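Local coordinates for protein metallophosphoesterase (Clostridium thermocellum, PDB 4J6O) that removes phosphate groups as the manganese-containing 2',3'-phosphatase component of the bacterial Pnkp-Hen1 system, probably healing the ends of broken RNA, at residues 15-20 with 29-34; 25-30 with 78-83; 144-147 with 152-155; 212-217 with 232-237. All coordinates share one frame; numbering follows the deposited sequence.

Contact 1 (15-20 with 29-34); sequences DIIGDI and MLLEKL. With MN (manganese (II) ion), chain J.
Ile17, near the end of strand 14-17, packs under Leu30 and Leu31 of helix 24-33, and Asp15 lies under Leu34. This is the first beta-alpha unit of the calcineurin-like phosphoesterase fold, with a metal-binding loop joining strand to helix. The apolar core depends on both branches of Ile17. With chi1 at -68°, CG2 stands anti to the backbone N and meets Leu30 tip to tip, CG2 to Leu30 CD2 at 4.2 Å. The CG1 arm, beside the backbone N, also reaches the helix: its CD1 crosses Leu31 at about a right angle, 3.9 Å from Leu31 CD2. Further along, Asp15 and Leu34 pass alongside, running in opposing senses, with Asp15 CB 4.1 Å from Leu34 CD1.

No direct hydrogen bond joins the two segments, so the polar link is a water. It donates to Asp15 OD2 at 3.0 Å and to Leu34 O at 2.8 Å, tying the strand to the turn just after the helix. Asp15 OD2 also takes Tyr36 OH and a salt bridge from Arg58, so this buried oxygen has three polar partners, while Leu34 O accepts from His54.

Past the strand, Gly18 leads into Asp19, whose carboxylate reaches the metal. His21 and Asp65 share that ion, and Asp19 OD2 binds manganese at 2.2 Å.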
loop_
_atom_site.group_PDB
_atom_site.type_symbol
_atom_site.label_atom_id
_atom_site.label_comp_id
_atom_site.label_asym_id
_atom_site.label_seq_id
_atom_site.Cartn_x
_atom_site.Cartn_y
_atom_site.Cartn_z
ATOM N N ASP A 15 -0.808 -12.752 -0.482
ATOM C CA ASP A 15 0.076 -12.163 -1.477
ATOM C C ASP A 15 0.067 -10.692 -1.201
ATOM O O ASP A 15 -1.001 -10.058 -1.202
ATOM C CB ASP A 15 -0.426 -12.503 -2.869
ATOM C CG ASP A 15 -0.373 -13.998 -3.121
ATOM O OD1 ASP A 15 0.690 -14.592 -2.902
ATOM O OD2 ASP A 15 -1.406 -14.559 -3.509
ATOM N N ILE A 16 1.241 -10.201 -0.840
ATOM C CA ILE A 16 1.377 -8.845 -0.268
ATOM C C ILE A 16 1.945 -7.929 -1.342
ATOM O O ILE A 16 2.972 -8.252 -1.941
ATOM C CB ILE A 16 2.316 -8.865 0.955
ATOM C CG1 ILE A 16 1.849 -9.914 1.978
ATOM C CG2 ILE A 16 2.365 -7.456 1.601
ATOM C CD1 ILE A 16 2.838 -10.143 3.080
ATOM N N ILE A 17 1.242 -6.832 -1.661
ATOM C CA ILE A 17 1.571 -6.082 -2.904
ATOM C C ILE A 17 1.977 -4.646 -2.501
ATOM O O ILE A 17 1.299 -3.998 -1.688
ATOM C CB ILE A 17 0.368 -6.045 -3.852
ATOM C CG1 ILE A 17 0.116 -7.479 -4.387
ATOM C CG2 ILE A 17 0.648 -5.162 -5.072
ATOM C CD1 ILE A 17 -1.070 -7.647 -5.266
ATOM N N GLY A 18 3.064 -4.154 -3.102
ATOM C CA GLY A 18 3.585 -2.819 -2.791
ATOM C C GLY A 18 2.851 -1.709 -3.532
ATOM O O GLY A 18 1.767 -1.879 -4.068
ATOM N N ASP A 19 3.448 -0.510 -3.495
ATOM C CA ASP A 19 2.741 0.679 -3.976
ATOM C C ASP A 19 2.330 0.566 -5.437
ATOM O O ASP A 19 3.167 0.357 -6.330
ATOM C CB ASP A 19 3.681 1.881 -3.884
ATOM C CG ASP A 19 4.262 2.088 -2.525
ATOM O OD1 ASP A 19 4.753 1.157 -1.820
ATOM O OD2 ASP A 19 4.317 3.313 -2.151
ATOM N N ILE A 20 1.052 0.811 -5.659
ATOM C CA ILE A 20 0.472 0.715 -6.969
ATOM C C ILE A 20 0.420 2.039 -7.724
ATOM O O ILE A 20 0.699 2.052 -8.925
ATOM C CB ILE A 20 -0.920 0.080 -6.863
ATOM C CG1 ILE A 20 -0.779 -1.368 -6.298
ATOM C CG2 ILE A 20 -1.634 0.095 -8.203
ATOM C CD1 ILE A 20 -2.108 -1.919 -5.692
ATOM N N MET A 29 -2.010 -7.548 -14.277
ATOM C CA MET A 29 -1.015 -8.548 -14.682
ATOM C C MET A 29 -0.474 -9.333 -13.485
ATOM O O MET A 29 -0.374 -10.571 -13.538
ATOM C CB MET A 29 0.141 -7.885 -15.478
ATOM C CG MET A 29 -0.239 -7.418 -16.852
ATOM S SD MET A 29 1.056 -6.325 -17.524
ATOM C CE MET A 29 2.253 -7.579 -18.037
ATOM N N LEU A 30 -0.168 -8.613 -12.387
ATOM C CA LEU A 30 0.447 -9.257 -11.249
ATOM C C LEU A 30 -0.558 -10.204 -10.572
ATOM O O LEU A 30 -0.237 -11.330 -10.180
ATOM C CB LEU A 30 0.971 -8.186 -10.255
ATOM C CG LEU A 30 1.564 -8.749 -8.983
ATOM C CD1 LEU A 30 2.746 -9.687 -9.251
ATOM C CD2 LEU A 30 2.059 -7.508 -8.199
ATOM N N LEU A 31 -1.776 -9.728 -10.376
ATOM C CA LEU A 31 -2.808 -10.597 -9.776
ATOM C C LEU A 31 -3.018 -11.850 -10.627
ATOM O O LEU A 31 -3.111 -12.972 -10.096
ATOM C CB LEU A 31 -4.105 -9.809 -9.601
ATOM C CG LEU A 31 -4.144 -8.720 -8.489
ATOM C CD1 LEU A 31 -5.366 -7.826 -8.579
ATOM C CD2 LEU A 31 -4.016 -9.335 -7.098
ATOM N N GLU A 32 -3.074 -11.671 -11.940
ATOM C CA GLU A 32 -3.323 -12.836 -12.811
ATOM C C GLU A 32 -2.161 -13.802 -12.728
ATOM O O GLU A 32 -2.341 -15.031 -12.687
ATOM C CB GLU A 32 -3.637 -12.387 -14.235
ATOM C CG GLU A 32 -4.994 -11.715 -14.281
ATOM C CD GLU A 32 -5.374 -11.098 -15.603
ATOM O OE1 GLU A 32 -4.497 -10.694 -16.385
ATOM O OE2 GLU A 32 -6.577 -11.002 -15.842
ATOM N N LYS A 33 -0.951 -13.253 -12.662
ATOM C CA LYS A 33 0.235 -14.094 -12.563
ATOM C C LYS A 33 0.229 -14.868 -11.258
ATOM O O LYS A 33 0.738 -15.982 -11.185
ATOM C CB LYS A 33 1.471 -13.198 -12.635
ATOM C CG LYS A 33 2.789 -13.909 -12.670
ATOM C CD LYS A 33 3.875 -12.845 -12.956
ATOM C CE LYS A 33 5.275 -13.401 -12.989
ATOM N NZ LYS A 33 6.190 -12.432 -13.619
ATOM N N LEU A 34 -0.368 -14.287 -10.230
ATOM C CA LEU A 34 -0.481 -14.968 -8.937
ATOM C C LEU A 34 -1.628 -15.962 -8.866
ATOM O O LEU A 34 -1.886 -16.530 -7.804
ATOM C CB LEU A 34 -0.631 -13.948 -7.800
ATOM C CG LEU A 34 0.570 -13.016 -7.581
ATOM C CD1 LEU A 34 0.101 -11.727 -6.850
ATOM C CD2 LEU A 34 1.726 -13.680 -6.833
HETATM MN MN MN J . 4.472 5.433 -2.545
HETATM O O HOH W 1 -0.242 -16.519 -5.492
HETATM O O HOH W 2 6.291 4.868 -3.849
#

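Contact 2 (25-30 with 78-83)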
loop_
_atom_site.group_PDB
_atom_site.type_symbol
_atom_site.label_atom_id
_atom_site.label_comp_id
_atom_site.label_asym_id
_atom_site.label_seq_id
_atom_site.Cartn_x
_atom_site.Cartn_y
_atom_site.Cartn_z
ATOM N N ASP A 25 -2.770 -1.556 -14.985
ATOM C CA ASP A 25 -2.470 -2.615 -15.958
ATOM C C ASP A 25 -1.529 -3.616 -15.301
ATOM O O ASP A 25 -1.697 -4.865 -15.450
ATOM C CB ASP A 25 -1.842 -2.042 -17.232
ATOM C CG ASP A 25 -2.806 -1.213 -18.050
ATOM O OD1 ASP A 25 -4.030 -1.374 -17.883
ATOM O OD2 ASP A 25 -2.303 -0.402 -18.898
ATOM N N GLU A 26 -0.571 -3.074 -14.551
ATOM C CA GLU A 26 0.461 -3.904 -13.944
ATOM C C GLU A 26 -0.143 -4.666 -12.776
ATOM O O GLU A 26 0.231 -5.791 -12.521
ATOM C CB GLU A 26 1.629 -3.078 -13.407
ATOM C CG GLU A 26 2.562 -2.496 -14.511
ATOM C CD GLU A 26 2.005 -1.282 -15.201
ATOM O OE1 GLU A 26 0.942 -0.739 -14.832
ATOM O OE2 GLU A 26 2.660 -0.837 -16.172
ATOM N N LEU A 27 -1.020 -4.003 -12.050
ATOM C CA LEU A 27 -1.765 -4.686 -10.963
ATOM C C LEU A 27 -2.561 -5.886 -11.493
ATOM O O LEU A 27 -2.513 -6.958 -10.903
ATOM C CB LEU A 27 -2.667 -3.676 -10.221
ATOM C CG LEU A 27 -3.522 -4.329 -9.131
ATOM C CD1 LEU A 27 -2.693 -5.103 -8.093
ATOM C CD2 LEU A 27 -4.414 -3.248 -8.460
ATOM N N LYS A 28 -3.269 -5.688 -12.599
ATOM C CA LYS A 28 -4.048 -6.772 -13.171
ATOM C C LYS A 28 -3.120 -7.894 -13.598
ATOM O O LYS A 28 -3.403 -9.068 -13.303
ATOM C CB LYS A 28 -4.862 -6.251 -14.330
ATOM C CG LYS A 28 -5.646 -7.326 -15.101
ATOM C CD LYS A 28 -6.395 -6.724 -16.261
ATOM C CE LYS A 28 -7.387 -7.746 -16.852
ATOM N NZ LYS A 28 -6.632 -8.736 -17.633
ATOM N N MET A 29 -2.010 -7.548 -14.277
ATOM C CA MET A 29 -1.015 -8.548 -14.682
ATOM C C MET A 29 -0.474 -9.333 -13.485
ATOM O O MET A 29 -0.374 -10.571 -13.538
ATOM C CB MET A 29 0.141 -7.885 -15.478
ATOM C CG MET A 29 -0.239 -7.418 -16.852
ATOM S SD MET A 29 1.056 -6.325 -17.524
ATOM C CE MET A 29 2.253 -7.579 -18.037
ATOM N N LEU A 30 -0.168 -8.613 -12.387
ATOM C CA LEU A 30 0.447 -9.257 -11.249
ATOM C C LEU A 30 -0.558 -10.204 -10.572
ATOM O O LEU A 30 -0.237 -11.330 -10.180
ATOM C CB LEU A 30 0.971 -8.186 -10.255
ATOM C CG LEU A 30 1.564 -8.749 -8.983
ATOM C CD1 LEU A 30 2.746 -9.687 -9.251
ATOM C CD2 LEU A 30 2.059 -7.508 -8.199
ATOM N N LYS A 78 -11.321 1.103 -7.721
ATOM C CA LYS A 78 -12.508 0.240 -7.836
ATOM C C LYS A 78 -12.145 -1.215 -7.577
ATOM O O LYS A 78 -12.882 -1.954 -6.944
ATOM C CB LYS A 78 -13.113 0.380 -9.233
ATOM C CG LYS A 78 -13.732 1.735 -9.466
ATOM C CD LYS A 78 -14.106 1.945 -10.904
ATOM C CE LYS A 78 -14.423 3.399 -11.150
ATOM N NZ LYS A 78 -14.981 3.531 -12.480
ATOM N N LEU A 79 -11.024 -1.638 -8.137
ATOM C CA LEU A 79 -10.597 -3.017 -7.999
ATOM C C LEU A 79 -10.302 -3.310 -6.533
ATOM O O LEU A 79 -10.796 -4.282 -5.989
ATOM C CB LEU A 79 -9.392 -3.321 -8.904
ATOM C CG LEU A 79 -8.841 -4.733 -8.754
ATOM C CD1 LEU A 79 -9.852 -5.678 -9.400
ATOM C CD2 LEU A 79 -7.461 -4.874 -9.447
ATOM N N VAL A 80 -9.469 -2.483 -5.893
ATOM C CA VAL A 80 -9.077 -2.753 -4.517
ATOM C C VAL A 80 -10.248 -2.680 -3.515
ATOM O O VAL A 80 -10.400 -3.551 -2.637
ATOM C CB VAL A 80 -7.956 -1.776 -4.067
ATOM C CG1 VAL A 80 -7.638 -1.998 -2.611
ATOM C CG2 VAL A 80 -6.753 -2.022 -4.934
ATOM N N MET A 81 -11.102 -1.678 -3.703
ATOM C CA MET A 81 -12.284 -1.579 -2.846
ATOM C C MET A 81 -13.228 -2.792 -2.932
ATOM O O MET A 81 -13.735 -3.282 -1.913
ATOM C CB MET A 81 -13.032 -0.298 -3.173
ATOM C CG MET A 81 -12.239 0.871 -2.689
ATOM S SD MET A 81 -13.217 2.334 -2.806
ATOM C CE MET A 81 -12.902 2.648 -4.453
ATOM N N GLY A 82 -13.431 -3.290 -4.152
ATOM C CA GLY A 82 -14.182 -4.518 -4.342
ATOM C C GLY A 82 -13.558 -5.749 -3.687
ATOM O O GLY A 82 -14.253 -6.655 -3.241
ATOM N N MET A 83 -12.230 -5.810 -3.675
ATOM C CA MET A 83 -11.528 -6.925 -3.092
ATOM C C MET A 83 -11.655 -6.913 -1.604
ATOM O O MET A 83 -11.799 -7.960 -0.982
ATOM C CB MET A 83 -10.050 -6.896 -3.532
ATOM C CG MET A 83 -9.927 -7.205 -5.018
ATOM S SD MET A 83 -8.215 -7.167 -5.610
ATOM C CE MET A 83 -7.575 -8.552 -4.830
#
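Leu27 of helix 24-33 and Leu79 of helix 73-86 face each other from two helices laid side by side over one face of the sheet, their CA atoms 9.5 Å apart. At that spacing the backbones do not touch, and the side chains have to bridge the distance. Each leucine has its CG anti to the backbone N (chi1 177° in both), so the two side chains stretch out from their helices and meet tip to tip. The touching branches are the CD2 methyls: Leu27 CD2 lies 3.6 Å from Leu79 CD2. The latter also comes within 4.0 Å of Leu27 CG, so it sits against the fork of Leu27 as well as its methyl. Val80 adds a looser touch, its CG2 4.4 Å from Leu27 CD2. Beneath them, Phe62 of strand 59-62 is touched by both Leu27 and Val80, so the helices share a floor as well as a seam. Helix 127-138 packs on Val80 and Met81, beyond helix 73-86.

The seam has no hydrogen bond or salt bridge across it. Its three touching residues are all buried and aliphatic, so what holds the two helices here is dispersion and the exclusion of water.

Contact 3 (144-147 with 152-155); sequences YVLD and VVAH
Val153 has chi1 at -69°, which sets CG2 between its backbone N and carbonyl carbon and turns that methyl toward the neighbouring strand, where Tyr144 and Leu146 meet it. Tyr144, with CG beside its own N (chi1 -73°), offers CB at 4.1 Å from Val153 CG2; the methyl lies at the edge of the tyrosine ring, near its plane. From two residues on, Leu146 leans in at a slant and puts CD1 3.9 Å from the same CG2. On the other face of the sheet, Val145 and Val152 are flank to flank, their CG2 methyls 4.1 Å apart.

The backbones run antiparallel. Tyr144 and Val153 form a hydrogen-bonded pair: Tyr144 N gives to Val153 O, and Val153 N to Tyr144 O, both at 3.1 Å. Val145 and Val152 are the adjoining non-hydrogen-bonded pair, and Val152 CA comes 3.3 Å from Tyr144 O in a CA-H...O contact.

Val153 and Leu146 also rest on Leu61 of the other sheet, burying this face in the interior. Beyond Val153 the chain reaches His155, which touches Asp19 and Asp65. Strands 143-146 and 151-154 form a beta hairpin in the two-sheet core of the calcineurin-like phosphoesterase fold, leading from the sandwich to the rim of its metal site.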
loop_
_atom_site.group_PDB
_atom_site.type_symbol
_atom_site.label_atom_id
_atom_site.label_comp_id
_atom_site.label_asym_id
_atom_site.label_seq_id
_atom_site.Cartn_x
_atom_site.Cartn_y
_atom_site.Cartn_z
ATOM N N TYR A 144 -1.525 -4.308 10.281
ATOM C CA TYR A 144 -2.156 -5.513 10.792
ATOM C C TYR A 144 -1.089 -6.430 11.335
ATOM O O TYR A 144 -0.010 -6.530 10.768
ATOM C CB TYR A 144 -2.915 -6.251 9.704
ATOM C CG TYR A 144 -4.188 -5.606 9.266
ATOM C CD1 TYR A 144 -5.279 -5.547 10.118
ATOM C CD2 TYR A 144 -4.321 -5.069 8.004
ATOM C CE1 TYR A 144 -6.474 -4.985 9.713
ATOM C CE2 TYR A 144 -5.513 -4.509 7.577
ATOM C CZ TYR A 144 -6.608 -4.486 8.448
ATOM O OH TYR A 144 -7.815 -3.915 8.084
ATOM N N VAL A 145 -1.370 -7.021 12.493
ATOM C CA VAL A 145 -0.571 -8.142 12.996
ATOM C C VAL A 145 -1.344 -9.400 12.648
ATOM O O VAL A 145 -2.481 -9.612 13.121
ATOM C CB VAL A 145 -0.344 -8.028 14.537
ATOM C CG1 VAL A 145 0.600 -9.107 15.010
ATOM C CG2 VAL A 145 0.236 -6.610 14.884
ATOM N N LEU A 146 -0.719 -10.272 11.865
ATOM C CA LEU A 146 -1.423 -11.424 11.334
ATOM C C LEU A 146 -0.748 -12.731 11.747
ATOM O O LEU A 146 0.385 -12.721 12.247
ATOM C CB LEU A 146 -1.371 -11.350 9.808
ATOM C CG LEU A 146 -2.036 -10.110 9.237
ATOM C CD1 LEU A 146 -1.101 -9.444 8.220
ATOM C CD2 LEU A 146 -3.210 -10.579 8.454
ATOM N N ASP A 147 -1.482 -13.836 11.551
ATOM C CA ASP A 147 -0.921 -15.193 11.624
ATOM C C ASP A 147 -0.138 -15.423 12.906
ATOM O O ASP A 147 1.090 -15.622 12.889
ATOM C CB ASP A 147 -0.024 -15.469 10.415
ATOM C CG ASP A 147 0.375 -16.932 10.343
ATOM O OD1 ASP A 147 -0.416 -17.770 10.864
ATOM O OD2 ASP A 147 1.464 -17.220 9.810
ATOM N N VAL A 152 3.680 -8.940 10.121
ATOM C CA VAL A 152 3.100 -7.575 10.272
ATOM C C VAL A 152 3.174 -6.928 8.901
ATOM O O VAL A 152 4.209 -6.992 8.242
ATOM C CB VAL A 152 3.909 -6.791 11.295
ATOM C CG1 VAL A 152 3.491 -5.306 11.316
ATOM C CG2 VAL A 152 3.705 -7.387 12.747
ATOM N N VAL A 153 2.106 -6.247 8.504
ATOM C CA VAL A 153 2.133 -5.443 7.269
ATOM C C VAL A 153 1.795 -4.015 7.647
ATOM O O VAL A 153 0.904 -3.756 8.460
ATOM C CB VAL A 153 1.189 -5.951 6.148
ATOM C CG1 VAL A 153 1.706 -7.319 5.566
ATOM C CG2 VAL A 153 -0.284 -6.029 6.577
ATOM N N ALA A 154 2.524 -3.084 7.031
ATOM C CA ALA A 154 2.351 -1.642 7.253
ATOM C C ALA A 154 2.977 -0.934 6.093
ATOM O O ALA A 154 3.889 -1.499 5.445
ATOM C CB ALA A 154 3.048 -1.187 8.557
ATOM N N HIS A 155 2.510 0.273 5.788
ATOM C CA HIS A 155 3.092 0.962 4.616
ATOM C C HIS A 155 4.556 1.323 4.831
ATOM O O HIS A 155 5.418 0.901 4.033
ATOM C CB HIS A 155 2.283 2.214 4.280
ATOM C CG HIS A 155 2.838 2.965 3.143
ATOM N ND1 HIS A 155 2.737 2.501 1.843
ATOM C CD2 HIS A 155 3.544 4.110 3.092
ATOM C CE1 HIS A 155 3.355 3.348 1.037
ATOM N NE2 HIS A 155 3.846 4.342 1.767
#

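Contact 4 (212-217 with 232-237); sequences AEVLKV and KLTAYR
Lys232 and Glu213 meet in a salt bridge at the surface, and beneath it Val214 packs on Thr234. Lys232 is the residue most buried by this contact. Its CG occupies the confined place between backbone N and carbonyl carbon (chi1 59°), and from there the chain runs out extended to reach the segment 212-217. CE passes 3.7 Å from Ala212 O on the way. Glu213 starts out pointing away, but a bend at chi2 (-70°) folds its carboxylate back across the lysine. Lys232 NZ donates to Glu213 OE1 at 2.9 Å, meeting that oxygen on its syn side and 23° out of the carboxylate plane. A second, weak bond of 3.2 Å runs from Lys232 NZ to Glu213 OE2, so the ammonium addresses both oxygens unequally. Asp245 is a long, weak ion partner of the same nitrogen, and this second carboxylate would probably help stabilise the positive charge.

Val214 points inward, its CG1 lying obliquely over Thr234, 3.8 Å from Thr234 CG2. Thr234 OG1 and Thr225 OG1 share a hydrogen bond, which helps hold that methyl toward the valine. Val214 also rests on Ile221, which Tyr236 also touches.

Residues 212-214 lead into strand 215-216, at the edge of one sheet, and strand 232-238 belongs to the other; the contact joins both layers at the margin of the calcineurin-like phosphoesterase beta sandwich.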
loop_
_atom_site.group_PDB
_atom_site.type_symbol
_atom_site.label_atom_id
_atom_site.label_comp_id
_atom_site.label_asym_id
_atom_site.label_seq_id
_atom_site.Cartn_x
_atom_site.Cartn_y
_atom_site.Cartn_z
ATOM N N ALA A 212 15.062 -0.251 -6.195
ATOM C CA ALA A 212 15.120 -0.999 -7.443
ATOM C C ALA A 212 14.798 -2.472 -7.281
ATOM O O ALA A 212 14.198 -3.078 -8.164
ATOM C CB ALA A 212 16.507 -0.791 -8.147
ATOM N N GLU A 213 15.178 -3.057 -6.158
ATOM C CA GLU A 213 14.863 -4.455 -5.902
ATOM C C GLU A 213 14.410 -4.521 -4.456
ATOM O O GLU A 213 14.667 -3.586 -3.670
ATOM C CB GLU A 213 16.090 -5.350 -6.079
ATOM C CG GLU A 213 16.658 -5.341 -7.488
ATOM C CD GLU A 213 15.761 -6.045 -8.490
ATOM O OE1 GLU A 213 14.921 -6.897 -8.078
ATOM O OE2 GLU A 213 15.909 -5.772 -9.703
ATOM N N VAL A 214 13.773 -5.626 -4.101
ATOM C CA VAL A 214 13.280 -5.763 -2.737
ATOM C C VAL A 214 14.465 -5.620 -1.747
ATOM O O VAL A 214 15.606 -6.024 -2.054
ATOM C CB VAL A 214 12.426 -7.052 -2.489
ATOM C CG1 VAL A 214 11.218 -7.105 -3.383
ATOM C CG2 VAL A 214 13.255 -8.301 -2.627
ATOM N N LEU A 215 14.216 -4.958 -0.627
ATOM C CA LEU A 215 15.253 -4.722 0.381
ATOM C C LEU A 215 14.958 -5.483 1.675
ATOM O O LEU A 215 14.094 -5.064 2.488
ATOM C CB LEU A 215 15.381 -3.221 0.665
ATOM C CG LEU A 215 16.373 -2.823 1.744
ATOM C CD1 LEU A 215 17.740 -3.377 1.343
ATOM C CD2 LEU A 215 16.412 -1.313 1.823
ATOM N N LYS A 216 15.699 -6.585 1.862
ATOM C CA LYS A 216 15.523 -7.477 3.005
ATOM C C LYS A 216 16.559 -7.113 4.052
ATOM O O LYS A 216 17.737 -7.129 3.778
ATOM C CB LYS A 216 15.732 -8.940 2.615
ATOM C CG LYS A 216 15.015 -9.388 1.367
ATOM C CD LYS A 216 15.089 -10.925 1.181
ATOM C CE LYS A 216 15.100 -11.313 -0.282
ATOM N NZ LYS A 216 13.875 -12.032 -0.728
ATOM N N VAL A 217 16.113 -6.782 5.250
ATOM C CA VAL A 217 17.005 -6.359 6.333
ATOM C C VAL A 217 16.443 -6.917 7.644
ATOM O O VAL A 217 15.362 -6.507 8.055
ATOM C CB VAL A 217 17.041 -4.808 6.452
ATOM C CG1 VAL A 217 17.841 -4.360 7.653
ATOM C CG2 VAL A 217 17.573 -4.157 5.172
ATOM N N LYS A 232 9.027 -1.911 -11.126
ATOM C CA LYS A 232 8.181 -3.096 -11.211
ATOM C C LYS A 232 7.262 -3.127 -10.015
ATOM O O LYS A 232 7.527 -2.473 -9.004
ATOM C CB LYS A 232 8.978 -4.367 -11.299
ATOM C CG LYS A 232 9.905 -4.671 -10.199
ATOM C CD LYS A 232 11.033 -5.623 -10.782
ATOM C CE LYS A 232 12.163 -5.770 -9.786
ATOM N NZ LYS A 232 12.997 -6.934 -10.239
ATOM N N LEU A 233 6.179 -3.863 -10.169
ATOM C CA LEU A 233 5.222 -4.049 -9.086
ATOM C C LEU A 233 5.492 -5.440 -8.526
ATOM O O LEU A 233 5.503 -6.435 -9.294
ATOM C CB LEU A 233 3.804 -3.972 -9.604
ATOM C CG LEU A 233 2.731 -3.964 -8.534
ATOM C CD1 LEU A 233 2.854 -2.667 -7.701
ATOM C CD2 LEU A 233 1.296 -4.056 -9.151
ATOM N N THR A 234 5.732 -5.489 -7.217
ATOM C CA THR A 234 6.131 -6.714 -6.539
ATOM C C THR A 234 5.042 -7.244 -5.607
ATOM O O THR A 234 4.418 -6.447 -4.821
ATOM C CB THR A 234 7.442 -6.472 -5.736
ATOM O OG1 THR A 234 8.488 -6.220 -6.676
ATOM C CG2 THR A 234 7.772 -7.687 -4.878
ATOM N N ALA A 235 4.880 -8.573 -5.612
ATOM C CA ALA A 235 4.108 -9.244 -4.553
ATOM C C ALA A 235 5.034 -10.143 -3.782
ATOM O O ALA A 235 5.936 -10.762 -4.370
ATOM C CB ALA A 235 2.970 -10.131 -5.140
ATOM N N TYR A 236 4.803 -10.247 -2.484
ATOM C CA TYR A 236 5.527 -11.160 -1.622
ATOM C C TYR A 236 4.540 -12.222 -1.180
ATOM O O TYR A 236 3.478 -11.914 -0.596
ATOM C CB TYR A 236 6.107 -10.371 -0.413
ATOM C CG TYR A 236 6.931 -11.192 0.567
ATOM C CD1 TYR A 236 6.308 -11.948 1.574
ATOM C CD2 TYR A 236 8.306 -11.147 0.545
ATOM C CE1 TYR A 236 7.087 -12.682 2.483
ATOM C CE2 TYR A 236 9.081 -11.852 1.454
ATOM C CZ TYR A 236 8.463 -12.601 2.409
ATOM O OH TYR A 236 9.261 -13.256 3.310
ATOM N N ARG A 237 4.856 -13.496 -1.507
ATOM C CA ARG A 237 3.933 -14.566 -1.197
ATOM C C ARG A 237 4.309 -15.110 0.173
ATOM O O ARG A 237 5.469 -15.394 0.456
ATOM C CB ARG A 237 4.046 -15.673 -2.263
ATOM C CG ARG A 237 3.939 -15.104 -3.625
ATOM C CD ARG A 237 3.801 -16.199 -4.683
ATOM N NE ARG A 237 2.513 -16.866 -4.667
ATOM C CZ ARG A 237 2.376 -18.203 -4.536
ATOM N NH1 ARG A 237 3.425 -19.012 -4.353
ATOM N NH2 ARG A 237 1.176 -18.751 -4.567
#

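How the contacts relate
Contacts 1 and 2 share helix 24-33 and form one continuous core: Leu31 CD1 lies 3.7 Å from Leu79 CD2, and Ile20 CD1 3.8 Å from Leu27 CD2. Contact 4 joins them through strand 232-238, which is bonded to strand 14-17 (Ile16 O to Tyr236 N, 2.8 Å) and sends Leu233 under the helix, Leu30 CD2 being 3.6 Å from Leu233 CG. Contact 3 belongs to the opposing sheet, which contact 4 also reaches through strand 215-216; Ile16 CD1 and Val153 CG1 are 3.9 Å apart across the sandwich. Contacts 1 and 3 converge at the metal: Asp19 OD2, a manganese ligand, is 3.3 Å from His155 CE1. Contact 2 stands back, Val80 being about 14 Å from the ion.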